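Local coordinates for putative immunoglobulin-blocking virulence protein (Mycoplasma mycoides subsp. capri, PDB 7ADK) that probably acts as a virulence factor that blocks host immunoglobulin, at residues D182-Q187 / K305-G310; E186-D191 / L311-R316; K298-S303 / F319-G324. All coordinates share one frame; numbering follows the deposited sequence.

Overall arrangement
From the N terminus, the chain first reaches helix 182-194, whose successive turns serve contact 1 and then contact 2. Contact 1 closes a loop of 117 residues, of which 50 are helical, by bringing helix 301-308 back against 182-187. Contact 2 starts from the same helix, one turn on, and closes a loop only slightly longer, at strand 312-313. Contact 3 is far more local: 15 residues separate its segments, and it crosses both long loops because 298-303 lies inside them and 319-324 beyond them. Together the three tie helix 182-194, helix 301-308 and the small antiparallel sheet of strands 312-313, 326-332 and 318-320 into one compact unit.

Contact 1 (D182-Q187 / K305-G310); sequences DKLKEQ and KYLEKG
Leu307 reaches across to helix 182-194 with both methyls, one for each of two neighbouring residues. Its CD1 lies 4.1 Å from CD2 of Leu184, and its CD2 sits 3.8 Å from CB of Lys185. The leucines do not meet end-on: their side chains run past one another in opposite directions, so the touch is between flanking methyls. In Leu307, CG stands trans to the backbone N (chi1 -177°), which carries the branch out from helix 301-308 toward helix 182-194.

Lys185 contributes only the root of its side chain. Beyond CG the chain is extended and leads away from Leu307, taking NZ to a salt bridge with Glu304, just ahead of 305-310; an apolar base and a charged tip thus serve the same helix pair. Val180 also packs on Leu307, and Ile134 on Leu184, adding to the burial of both leucines. Helix 301-308 ends close by. Gly310, with positive phi, leaves the helical path; its N bonds to Leu307 O at 3.0 Å, and the next residue, Leu311, probably bonds through its N to Tyr306 O. The contact is a small leucine-centred helix-helix packing, with a Schellman motif closing the second helix.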
ATOM      1  N   ASP A 182      40.301 -38.573  22.135  1.00102.31           N
ATOM      2  CA  ASP A 182      39.775 -39.559  21.185  1.00102.31           C
ATOM      3  C   ASP A 182      38.401 -40.085  21.646  1.00102.31           C
ATOM      4  O   ASP A 182      37.434 -40.086  20.889  1.00102.31           O
ATOM      5  CB  ASP A 182      40.785 -40.711  20.984  1.00102.31           C
ATOM      6  CG  ASP A 182      42.237 -40.336  20.612  1.00102.31           C
ATOM      7  OD1 ASP A 182      42.964 -41.203  20.083  1.00102.31           O
ATOM      8  OD2 ASP A 182      42.688 -39.202  20.851  1.00102.31           O
ATOM      9  N   LYS A 183      38.286 -40.424  22.940  1.00100.57           N
ATOM     10  CA  LYS A 183      37.057 -40.923  23.586  1.00100.57           C
ATOM     11  C   LYS A 183      35.879 -39.935  23.506  1.00100.57           C
ATOM     12  O   LYS A 183      34.749 -40.352  23.267  1.00100.57           O
ATOM     13  CB  LYS A 183      37.358 -41.329  25.046  1.00100.57           C
ATOM     14  CG  LYS A 183      36.936 -42.759  25.409  1.00100.57           C
ATOM     15  CD  LYS A 183      37.815 -43.865  24.806  1.00100.57           C
ATOM     16  CE  LYS A 183      39.186 -43.956  25.472  1.00100.57           C
ATOM     17  NZ  LYS A 183      40.011 -45.033  24.939  1.00100.57           N
ATOM     18  N   LEU A 184      36.125 -38.631  23.655  1.00 98.92           N
ATOM     19  CA  LEU A 184      35.108 -37.586  23.509  1.00 98.92           C
ATOM     20  C   LEU A 184      34.706 -37.377  22.053  1.00 98.92           C
ATOM     21  O   LEU A 184      33.518 -37.323  21.755  1.00 98.92           O
ATOM     22  CB  LEU A 184      35.617 -36.267  24.123  1.00 98.92           C
ATOM     23  CG  LEU A 184      34.681 -35.057  23.925  1.00 98.92           C
ATOM     24  CD1 LEU A 184      33.363 -35.211  24.680  1.00 98.92           C
ATOM     25  CD2 LEU A 184      35.406 -33.813  24.405  1.00 98.92           C
ATOM     26  N   LYS A 185      35.664 -37.215  21.134  1.00 95.87           N
ATOM     27  CA  LYS A 185      35.301 -36.843  19.754  1.00 95.87           C
ATOM     28  C   LYS A 185      34.623 -37.970  18.977  1.00 95.87           C
ATOM     29  O   LYS A 185      33.778 -37.695  18.136  1.00 95.87           O
ATOM     30  CB  LYS A 185      36.463 -36.176  19.014  1.00 95.87           C
ATOM     31  CG  LYS A 185      37.631 -37.088  18.656  1.00 95.87           C
ATOM     32  CD  LYS A 185      38.792 -36.232  18.148  1.00 95.87           C
ATOM     33  CE  LYS A 185      39.950 -37.086  17.637  1.00 95.87           C
ATOM     34  NZ  LYS A 185      41.145 -36.260  17.402  1.00 95.87           N
ATOM     35  N   GLU A 186      34.865 -39.230  19.332  1.00 95.66           N
ATOM     36  CA  GLU A 186      34.089 -40.360  18.810  1.00 95.66           C
ATOM     37  C   GLU A 186      32.696 -40.496  19.440  1.00 95.66           C
ATOM     38  O   GLU A 186      31.762 -40.925  18.767  1.00 95.66           O
ATOM     39  CB  GLU A 186      34.897 -41.657  18.928  1.00 95.66           C
ATOM     40  CG  GLU A 186      36.224 -41.653  18.154  1.00 95.66           C
ATOM     41  CD  GLU A 186      36.174 -40.995  16.774  1.00 95.66           C
ATOM     42  OE1 GLU A 186      37.135 -40.292  16.402  1.00 95.66           O
ATOM     43  OE2 GLU A 186      35.177 -41.187  16.057  1.00 95.66           O
ATOM     44  N   GLN A 187      32.494 -40.053  20.684  1.00 93.85           N
ATOM     45  CA  GLN A 187      31.144 -39.895  21.238  1.00 93.85           C
ATOM     46  C   GLN A 187      30.368 -38.794  20.502  1.00 93.85           C
ATOM     47  O   GLN A 187      29.201 -38.973  20.158  1.00 93.85           O
ATOM     48  CB  GLN A 187      31.222 -39.623  22.748  1.00 93.85           C
ATOM     49  CG  GLN A 187      29.890 -39.293  23.429  1.00 93.85           C
ATOM     50  CD  GLN A 187      28.949 -40.469  23.598  1.00 93.85           C
ATOM     51  OE1 GLN A 187      28.958 -41.439  22.863  1.00 93.85           O
ATOM     52  NE2 GLN A 187      28.103 -40.436  24.588  1.00 93.85           N
ATOM     53  N   LYS A 305      37.704 -27.785  16.238  1.00 93.49           N
ATOM     54  CA  LYS A 305      38.030 -26.544  16.965  1.00 93.49           C
ATOM     55  C   LYS A 305      36.845 -25.963  17.737  1.00 93.49           C
ATOM     56  O   LYS A 305      37.012 -25.509  18.860  1.00 93.49           O
ATOM     57  CB  LYS A 305      38.755 -25.529  16.055  1.00 93.49           C
ATOM     58  CG  LYS A 305      37.907 -24.440  15.384  1.00 93.49           C
ATOM     59  CD  LYS A 305      38.700 -23.698  14.313  1.00 93.49           C
ATOM     60  CE  LYS A 305      37.901 -22.636  13.570  1.00 93.49           C
ATOM     61  NZ  LYS A 305      37.656 -21.439  14.359  1.00 93.49           N
ATOM     62  N   TYR A 306      35.619 -26.080  17.239  1.00 88.16           N
ATOM     63  CA  TYR A 306      34.426 -25.744  18.027  1.00 88.16           C
ATOM     64  C   TYR A 306      34.245 -26.663  19.247  1.00 88.16           C
ATOM     65  O   TYR A 306      33.853 -26.208  20.320  1.00 88.16           O
ATOM     66  CB  TYR A 306      33.192 -25.745  17.137  1.00 88.16           C
ATOM     67  CG  TYR A 306      33.057 -24.524  16.256  1.00 88.16           C
ATOM     68  CD1 TYR A 306      33.786 -24.422  15.067  1.00 88.16           C
ATOM     69  CD2 TYR A 306      32.175 -23.494  16.612  1.00 88.16           C
ATOM     70  CE1 TYR A 306      33.621 -23.313  14.227  1.00 88.16           C
ATOM     71  CE2 TYR A 306      32.005 -22.386  15.773  1.00 88.16           C
ATOM     72  CZ  TYR A 306      32.718 -22.299  14.572  1.00 88.16           C
ATOM     73  OH  TYR A 306      32.528 -21.239  13.761  1.00 88.16           O
ATOM     74  N   LEU A 307      34.619 -27.936  19.135  1.00 89.26           N
ATOM     75  CA  LEU A 307      34.669 -28.861  20.259  1.00 89.26           C
ATOM     76  C   LEU A 307      35.730 -28.470  21.309  1.00 89.26           C
ATOM     77  O   LEU A 307      35.444 -28.587  22.497  1.00 89.26           O
ATOM     78  CB  LEU A 307      34.850 -30.281  19.701  1.00 89.26           C
ATOM     79  CG  LEU A 307      34.863 -31.413  20.735  1.00 89.26           C
ATOM     80  CD1 LEU A 307      33.560 -31.471  21.520  1.00 89.26           C
ATOM     81  CD2 LEU A 307      35.040 -32.752  20.025  1.00 89.26           C
ATOM     82  N   GLU A 308      36.897 -27.938  20.914  1.00 93.50           N
ATOM     83  CA  GLU A 308      37.869 -27.319  21.842  1.00 93.50           C
ATOM     84  C   GLU A 308      37.332 -26.058  22.552  1.00 93.50           C
ATOM     85  O   GLU A 308      37.674 -25.822  23.708  1.00 93.50           O
ATOM     86  CB  GLU A 308      39.180 -26.984  21.118  1.00 93.50           C
ATOM     87  CG  GLU A 308      39.995 -28.213  20.719  1.00 93.50           C
ATOM     88  CD  GLU A 308      41.227 -27.898  19.865  1.00 93.50           C
ATOM     89  OE1 GLU A 308      41.319 -26.823  19.242  1.00 93.50           O
ATOM     90  OE2 GLU A 308      42.148 -28.733  19.812  1.00 93.50           O
ATOM     91  N   LYS A 309      36.449 -25.275  21.919  1.00 92.61           N
ATOM     92  CA  LYS A 309      35.664 -24.199  22.564  1.00 92.61           C
ATOM     93  C   LYS A 309      34.491 -24.722  23.409  1.00 92.61           C
ATOM     94  O   LYS A 309      33.831 -23.941  24.085  1.00 92.61           O
ATOM     95  CB  LYS A 309      35.179 -23.192  21.510  1.00 92.61           C
ATOM     96  CG  LYS A 309      36.303 -22.323  20.939  1.00 92.61           C
ATOM     97  CD  LYS A 309      35.883 -21.473  19.742  1.00 92.61           C
ATOM     98  CE  LYS A 309      34.783 -20.487  20.056  1.00 92.61           C
ATOM     99  NZ  LYS A 309      34.461 -19.615  18.933  1.00 92.61           N
ATOM    100  N   GLY A 310      34.246 -26.030  23.408  1.00 88.90           N
ATOM    101  CA  GLY A 310      33.217 -26.708  24.199  1.00 88.90           C
ATOM    102  C   GLY A 310      31.816 -26.767  23.589  1.00 88.90           C
ATOM    103  O   GLY A 310      30.872 -27.089  24.308  1.00 88.90           O
TER

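Contact 2 (E186-D191 / L311-R316); sequences EQVAKD and LTISPR
Val188 faces Thr312 and Ile313 from the buried side of helix 182-194, and its side chain makes two of the three residue pairs of the contact. The bond from CA to CB already points toward 311-316, and at CB the chain forks into two methyls with different neighbours. CG1, trans to the backbone N (chi1 170°), heads for the strand backbone, where it lies 4.2 Å from Ile313 N and 4.4 Å from Ile313 CB. CG2 takes the other branch and meets Thr312 CG2 at 3.9 Å, the two side chains running at a slant to each other. Leu307 of helix 301-308 packs against these same two methyls, so Val188, Thr312 and Leu307 form a small apolar cluster.

The segment 312-313 is an edge strand of a three-stranded antiparallel sheet, paired through its backbone with 326-332, and helix 182-194 packs against it, with Ala189 also reaching Ile326 on the central strand. Thr312 divides its branches accordingly: CG2 goes to the helix, while OG1 makes a weak hydrogen bond to Gly332 O. Ile313 extends toward Ile326 and Ser328 on the central strand.

Farther along, Asp191 meets Pro315 through its backbone. The proline ring brings CG to 3.7 Å from Asp191 O, a van der Waals approach of ring carbons to a carbonyl oxygen. Next to the proline, Ser314 OG accepts a hydrogen bond from Arg316 N at 3.3 Å, with an N-H...O angle of 142°, forming an ST turn. The carboxylate of Asp200 then holds both ends of this turn, with OD2 hydrogen-bonded to Ser314 OG and OD1 in a salt bridge with Arg316 NE.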
ATOM      1  N   GLU A 186      34.865 -39.230  19.332  1.00 95.66           N
ATOM      2  CA  GLU A 186      34.089 -40.360  18.810  1.00 95.66           C
ATOM      3  C   GLU A 186      32.696 -40.496  19.440  1.00 95.66           C
ATOM      4  O   GLU A 186      31.762 -40.925  18.767  1.00 95.66           O
ATOM      5  CB  GLU A 186      34.897 -41.657  18.928  1.00 95.66           C
ATOM      6  CG  GLU A 186      36.224 -41.653  18.154  1.00 95.66           C
ATOM      7  CD  GLU A 186      36.174 -40.995  16.774  1.00 95.66           C
ATOM      8  OE1 GLU A 186      37.135 -40.292  16.402  1.00 95.66           O
ATOM      9  OE2 GLU A 186      35.177 -41.187  16.057  1.00 95.66           O
ATOM     10  N   GLN A 187      32.494 -40.053  20.684  1.00 93.85           N
ATOM     11  CA  GLN A 187      31.144 -39.895  21.238  1.00 93.85           C
ATOM     12  C   GLN A 187      30.368 -38.794  20.502  1.00 93.85           C
ATOM     13  O   GLN A 187      29.201 -38.973  20.158  1.00 93.85           O
ATOM     14  CB  GLN A 187      31.222 -39.623  22.748  1.00 93.85           C
ATOM     15  CG  GLN A 187      29.890 -39.293  23.429  1.00 93.85           C
ATOM     16  CD  GLN A 187      28.949 -40.469  23.598  1.00 93.85           C
ATOM     17  OE1 GLN A 187      28.958 -41.439  22.863  1.00 93.85           O
ATOM     18  NE2 GLN A 187      28.103 -40.436  24.588  1.00 93.85           N
ATOM     19  N   VAL A 188      31.016 -37.663  20.215  1.00 90.26           N
ATOM     20  CA  VAL A 188      30.413 -36.568  19.441  1.00 90.26           C
ATOM     21  C   VAL A 188      30.122 -36.984  17.995  1.00 90.26           C
ATOM     22  O   VAL A 188      29.128 -36.534  17.432  1.00 90.26           O
ATOM     23  CB  VAL A 188      31.293 -35.305  19.541  1.00 90.26           C
ATOM     24  CG1 VAL A 188      30.908 -34.178  18.585  1.00 90.26           C
ATOM     25  CG2 VAL A 188      31.199 -34.753  20.969  1.00 90.26           C
ATOM     26  N   ALA A 189      30.919 -37.885  17.411  1.00 89.01           N
ATOM     27  CA  ALA A 189      30.652 -38.496  16.108  1.00 89.01           C
ATOM     28  C   ALA A 189      29.386 -39.366  16.121  1.00 89.01           C
ATOM     29  O   ALA A 189      28.477 -39.136  15.328  1.00 89.01           O
ATOM     30  CB  ALA A 189      31.870 -39.311  15.663  1.00 89.01           C
ATOM     31  N   LYS A 190      29.285 -40.323  17.052  1.00 87.80           N
ATOM     32  CA  LYS A 190      28.141 -41.241  17.182  1.00 87.80           C
ATOM     33  C   LYS A 190      26.822 -40.540  17.474  1.00 87.80           C
ATOM     34  O   LYS A 190      25.772 -40.986  17.011  1.00 87.80           O
ATOM     35  CB  LYS A 190      28.438 -42.257  18.288  1.00 87.80           C
ATOM     36  CG  LYS A 190      29.450 -43.305  17.812  1.00 87.80           C
ATOM     37  CD  LYS A 190      29.858 -44.229  18.966  1.00 87.80           C
ATOM     38  CE  LYS A 190      30.885 -45.273  18.526  1.00 87.80           C
ATOM     39  NZ  LYS A 190      30.303 -46.303  17.651  1.00 87.80           N
ATOM     40  N   ASP A 191      26.850 -39.422  18.190  1.00 88.37           N
ATOM     41  CA  ASP A 191      25.653 -38.586  18.390  1.00 88.37           C
ATOM     42  C   ASP A 191      25.155 -37.927  17.097  1.00 88.37           C
ATOM     43  O   ASP A 191      23.958 -37.933  16.821  1.00 88.37           O
ATOM     44  CB  ASP A 191      25.908 -37.510  19.453  1.00 88.37           C
ATOM     45  CG  ASP A 191      25.780 -37.978  20.900  1.00 88.37           C
ATOM     46  OD1 ASP A 191      25.304 -39.097  21.150  1.00 88.37           O
ATOM     47  OD2 ASP A 191      26.061 -37.172  21.810  1.00 88.37           O
ATOM     48  N   LEU A 311      31.660 -26.492  22.294  1.00 82.21           N
ATOM     49  CA  LEU A 311      30.387 -26.601  21.579  1.00 82.21           C
ATOM     50  C   LEU A 311      30.373 -27.867  20.711  1.00 82.21           C
ATOM     51  O   LEU A 311      31.209 -28.035  19.831  1.00 82.21           O
ATOM     52  CB  LEU A 311      30.151 -25.348  20.717  1.00 82.21           C
ATOM     53  CG  LEU A 311      30.364 -23.972  21.362  1.00 82.21           C
ATOM     54  CD1 LEU A 311      29.967 -22.903  20.359  1.00 82.21           C
ATOM     55  CD2 LEU A 311      29.540 -23.755  22.622  1.00 82.21           C
ATOM     56  N   THR A 312      29.434 -28.774  20.946  1.00 79.47           N
ATOM     57  CA  THR A 312      29.322 -30.049  20.219  1.00 79.47           C
ATOM     58  C   THR A 312      28.508 -29.884  18.938  1.00 79.47           C
ATOM     59  O   THR A 312      27.551 -29.120  18.931  1.00 79.47           O
ATOM     60  CB  THR A 312      28.693 -31.149  21.088  1.00 79.47           C
ATOM     61  OG1 THR A 312      27.432 -30.785  21.587  1.00 79.47           O
ATOM     62  CG2 THR A 312      29.547 -31.481  22.291  1.00 79.47           C
ATOM     63  N   ILE A 313      28.831 -30.639  17.880  1.00 75.58           N
ATOM     64  CA  ILE A 313      28.061 -30.703  16.623  1.00 75.58           C
ATOM     65  C   ILE A 313      26.578 -30.915  16.936  1.00 75.58           C
ATOM     66  O   ILE A 313      26.241 -31.874  17.632  1.00 75.58           O
ATOM     67  CB  ILE A 313      28.593 -31.834  15.700  1.00 75.58           C
ATOM     68  CG1 ILE A 313      30.015 -31.514  15.187  1.00 75.58           C
ATOM     69  CG2 ILE A 313      27.610 -32.099  14.547  1.00 75.58           C
ATOM     70  CD1 ILE A 313      30.668 -32.644  14.396  1.00 75.58           C
ATOM     71  N   SER A 314      25.690 -30.058  16.431  1.00 76.43           N
ATOM     72  CA  SER A 314      24.250 -30.338  16.486  1.00 76.43           C
ATOM     73  C   SER A 314      23.934 -31.506  15.555  1.00 76.43           C
ATOM     74  O   SER A 314      24.273 -31.443  14.374  1.00 76.43           O
ATOM     75  CB  SER A 314      23.411 -29.118  16.094  1.00 76.43           C
ATOM     76  OG  SER A 314      22.060 -29.467  15.829  1.00 76.43           O
ATOM     77  N   PRO A 315      23.256 -32.567  16.024  1.00 74.98           N
ATOM     78  CA  PRO A 315      22.852 -33.646  15.138  1.00 74.98           C
ATOM     79  C   PRO A 315      21.955 -33.214  13.977  1.00 74.98           C
ATOM     80  O   PRO A 315      21.934 -33.902  12.970  1.00 74.98           O
ATOM     81  CB  PRO A 315      22.168 -34.677  16.024  1.00 74.98           C
ATOM     82  CG  PRO A 315      22.776 -34.433  17.394  1.00 74.98           C
ATOM     83  CD  PRO A 315      23.012 -32.932  17.407  1.00 74.98           C
ATOM     84  N   ARG A 316      21.261 -32.074  14.053  1.00 76.28           N
ATOM     85  CA  ARG A 316      20.442 -31.530  12.957  1.00 76.28           C
ATOM     86  C   ARG A 316      21.278 -30.787  11.910  1.00 76.28           C
ATOM     87  O   ARG A 316      20.897 -30.716  10.752  1.00 76.28           O
ATOM     88  CB  ARG A 316      19.355 -30.631  13.576  1.00 76.28           C
ATOM     89  CG  ARG A 316      18.217 -30.238  12.626  1.00 76.28           C
ATOM     90  CD  ARG A 316      17.171 -29.314  13.259  1.00 76.28           C
ATOM     91  NE  ARG A 316      16.526 -29.897  14.439  1.00 76.28           N
ATOM     92  CZ  ARG A 316      15.287 -30.299  14.589  1.00 76.28           C
ATOM     93  NH1 ARG A 316      14.370 -30.139  13.706  1.00 76.28           N
ATOM     94  NH2 ARG A 316      14.970 -30.901  15.669  1.00 76.28           N
TER

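Contact 3 (K298-S303 / F319-G324); sequences KIASTS and FINEAG
Asn321 meets Ala300 with the polar end of its side chain, an amide nitrogen lying against a methyl: ND2 is 3.5 Å from Ala300 CB. This is van der Waals contact, and the hydrogen-bonding of the carboxamide is directed elsewhere. With CG placed between the backbone N and the carbonyl carbon (chi1 78°), OD1 turns back toward its own chain and accepts from Ala323 N at 3.0 Å. That bond is nearly straight, 169° at the hydrogen, and the donor lies in the carbonyl plane. It defines an Asx turn, superposed on a type I beta turn from Asn321 to Gly324 whose own backbone bond is weak. ND2 in turn donates to Glu325 OE2.

At the other end of the contact, Lys298 CB comes to 4.2 Å from Gly324 O before the rest of the lysine chain leads away. Lys298 and Ala300 also bond through their backbones to Ile326, bringing the approach to helix 301-308 beside the turn that leads into strand 326-332. With one group bonded on both its oxygen and its nitrogen, the rotation of the Asn321 amide is probably fixed, leaving Ala300 to meet a group already oriented by its own turn.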
ATOM      1  N   LYS A 298      35.156 -40.372  12.238  1.00 87.78           N
ATOM      2  CA  LYS A 298      36.146 -39.281  12.074  1.00 87.78           C
ATOM      3  C   LYS A 298      35.445 -37.921  12.077  1.00 87.78           C
ATOM      4  O   LYS A 298      34.447 -37.749  11.382  1.00 87.78           O
ATOM      5  CB  LYS A 298      36.991 -39.440  10.791  1.00 87.78           C
ATOM      6  CG  LYS A 298      37.985 -40.604  10.882  1.00 87.78           C
ATOM      7  CD  LYS A 298      38.923 -40.681   9.672  1.00 87.78           C
ATOM      8  CE  LYS A 298      39.971 -41.798   9.809  1.00 87.78           C
ATOM      9  NZ  LYS A 298      39.372 -43.151   9.932  1.00 87.78           N
ATOM     10  N   ILE A 299      35.999 -36.943  12.793  1.00 87.13           N
ATOM     11  CA  ILE A 299      35.507 -35.551  12.867  1.00 87.13           C
ATOM     12  C   ILE A 299      36.365 -34.624  11.992  1.00 87.13           C
ATOM     13  O   ILE A 299      37.591 -34.724  11.983  1.00 87.13           O
ATOM     14  CB  ILE A 299      35.460 -35.056  14.331  1.00 87.13           C
ATOM     15  CG1 ILE A 299      34.477 -35.847  15.215  1.00 87.13           C
ATOM     16  CG2 ILE A 299      35.123 -33.559  14.427  1.00 87.13           C
ATOM     17  CD1 ILE A 299      33.021 -35.878  14.738  1.00 87.13           C
ATOM     18  N   ALA A 300      35.722 -33.719  11.257  1.00 91.25           N
ATOM     19  CA  ALA A 300      36.348 -32.737  10.374  1.00 91.25           C
ATOM     20  C   ALA A 300      37.087 -31.599  11.108  1.00 91.25           C
ATOM     21  O   ALA A 300      36.777 -31.248  12.246  1.00 91.25           O
ATOM     22  CB  ALA A 300      35.273 -32.182   9.447  1.00 91.25           C
ATOM     23  N   SER A 301      38.065 -30.993  10.428  1.00 94.49           N
ATOM     24  CA  SER A 301      39.067 -30.095  11.021  1.00 94.49           C
ATOM     25  C   SER A 301      38.486 -28.844  11.689  1.00 94.49           C
ATOM     26  O   SER A 301      38.985 -28.420  12.722  1.00 94.49           O
ATOM     27  CB  SER A 301      40.061 -29.693   9.923  1.00 94.49           C
ATOM     28  OG  SER A 301      41.210 -29.050  10.427  1.00 94.49           O
ATOM     29  N   THR A 302      37.436 -28.248  11.129  1.00 94.44           N
ATOM     30  CA  THR A 302      36.771 -27.063  11.694  1.00 94.44           C
ATOM     31  C   THR A 302      35.909 -27.432  12.893  1.00 94.44           C
ATOM     32  O   THR A 302      36.053 -26.851  13.962  1.00 94.44           O
ATOM     33  CB  THR A 302      35.906 -26.375  10.634  1.00 94.44           C
ATOM     34  OG1 THR A 302      35.009 -27.306  10.083  1.00 94.44           O
ATOM     35  CG2 THR A 302      36.739 -25.801   9.494  1.00 94.44           C
ATOM     36  N   SER A 303      35.060 -28.451  12.763  1.00 90.87           N
ATOM     37  CA  SER A 303      34.207 -28.937  13.848  1.00 90.87           C
ATOM     38  C   SER A 303      34.972 -29.516  15.043  1.00 90.87           C
ATOM     39  O   SER A 303      34.422 -29.579  16.135  1.00 90.87           O
ATOM     40  CB  SER A 303      33.208 -29.945  13.305  1.00 90.87           C
ATOM     41  OG  SER A 303      32.277 -29.273  12.492  1.00 90.87           O
ATOM     42  N   PHE A 319      26.732 -32.772   8.690  1.00 79.27           N
ATOM     43  CA  PHE A 319      26.889 -33.283   7.329  1.00 79.27           C
ATOM     44  C   PHE A 319      28.187 -34.085   7.206  1.00 79.27           C
ATOM     45  O   PHE A 319      29.054 -34.031   8.067  1.00 79.27           O
ATOM     46  CB  PHE A 319      26.794 -32.144   6.297  1.00 79.27           C
ATOM     47  CG  PHE A 319      27.974 -31.194   6.214  1.00 79.27           C
ATOM     48  CD1 PHE A 319      27.986 -30.038   7.003  1.00 79.27           C
ATOM     49  CD2 PHE A 319      29.035 -31.439   5.325  1.00 79.27           C
ATOM     50  CE1 PHE A 319      29.055 -29.132   6.900  1.00 79.27           C
ATOM     51  CE2 PHE A 319      30.108 -30.539   5.232  1.00 79.27           C
ATOM     52  CZ  PHE A 319      30.115 -29.382   6.018  1.00 79.27           C
ATOM     53  N   ILE A 320      28.320 -34.859   6.142  1.00 80.41           N
ATOM     54  CA  ILE A 320      29.530 -35.624   5.819  1.00 80.41           C
ATOM     55  C   ILE A 320      30.254 -34.875   4.699  1.00 80.41           C
ATOM     56  O   ILE A 320      29.642 -34.617   3.663  1.00 80.41           O
ATOM     57  CB  ILE A 320      29.112 -37.041   5.360  1.00 80.41           C
ATOM     58  CG1 ILE A 320      28.366 -37.820   6.463  1.00 80.41           C
ATOM     59  CG2 ILE A 320      30.312 -37.862   4.886  1.00 80.41           C
ATOM     60  CD1 ILE A 320      27.394 -38.843   5.911  1.00 80.41           C
ATOM     61  N   ASN A 321      31.521 -34.503   4.861  1.00 84.90           N
ATOM     62  CA  ASN A 321      32.259 -33.858   3.768  1.00 84.90           C
ATOM     63  C   ASN A 321      32.942 -34.893   2.856  1.00 84.90           C
ATOM     64  O   ASN A 321      32.827 -36.101   3.042  1.00 84.90           O
ATOM     65  CB  ASN A 321      33.182 -32.742   4.293  1.00 84.90           C
ATOM     66  CG  ASN A 321      34.489 -33.174   4.922  1.00 84.90           C
ATOM     67  OD1 ASN A 321      35.220 -33.993   4.403  1.00 84.90           O
ATOM     68  ND2 ASN A 321      34.862 -32.571   6.019  1.00 84.90           N
ATOM     69  N   GLU A 322      33.672 -34.405   1.859  1.00 89.30           N
ATOM     70  CA  GLU A 322      34.316 -35.178   0.794  1.00 89.30           C
ATOM     71  C   GLU A 322      35.227 -36.308   1.291  1.00 89.30           C
ATOM     72  O   GLU A 322      35.317 -37.344   0.647  1.00 89.30           O
ATOM     73  CB  GLU A 322      35.160 -34.237  -0.087  1.00 89.30           C
ATOM     74  CG  GLU A 322      34.384 -33.142  -0.836  1.00 89.30           C
ATOM     75  CD  GLU A 322      33.908 -31.957   0.020  1.00 89.30           C
ATOM     76  OE1 GLU A 322      34.405 -31.760   1.148  1.00 89.30           O
ATOM     77  OE2 GLU A 322      33.025 -31.199  -0.432  1.00 89.30           O
ATOM     78  N   ALA A 323      35.898 -36.144   2.429  1.00 91.62           N
ATOM     79  CA  ALA A 323      36.937 -37.056   2.914  1.00 91.62           C
ATOM     80  C   ALA A 323      36.440 -38.194   3.832  1.00 91.62           C
ATOM     81  O   ALA A 323      37.242 -38.860   4.485  1.00 91.62           O
ATOM     82  CB  ALA A 323      38.034 -36.207   3.560  1.00 91.62           C
ATOM     83  N   GLY A 324      35.128 -38.433   3.902  1.00 91.14           N
ATOM     84  CA  GLY A 324      34.548 -39.452   4.785  1.00 91.14           C
ATOM     85  C   GLY A 324      34.690 -39.103   6.263  1.00 91.14           C
ATOM     86  O   GLY A 324      35.187 -39.893   7.061  1.00 91.14           O
TER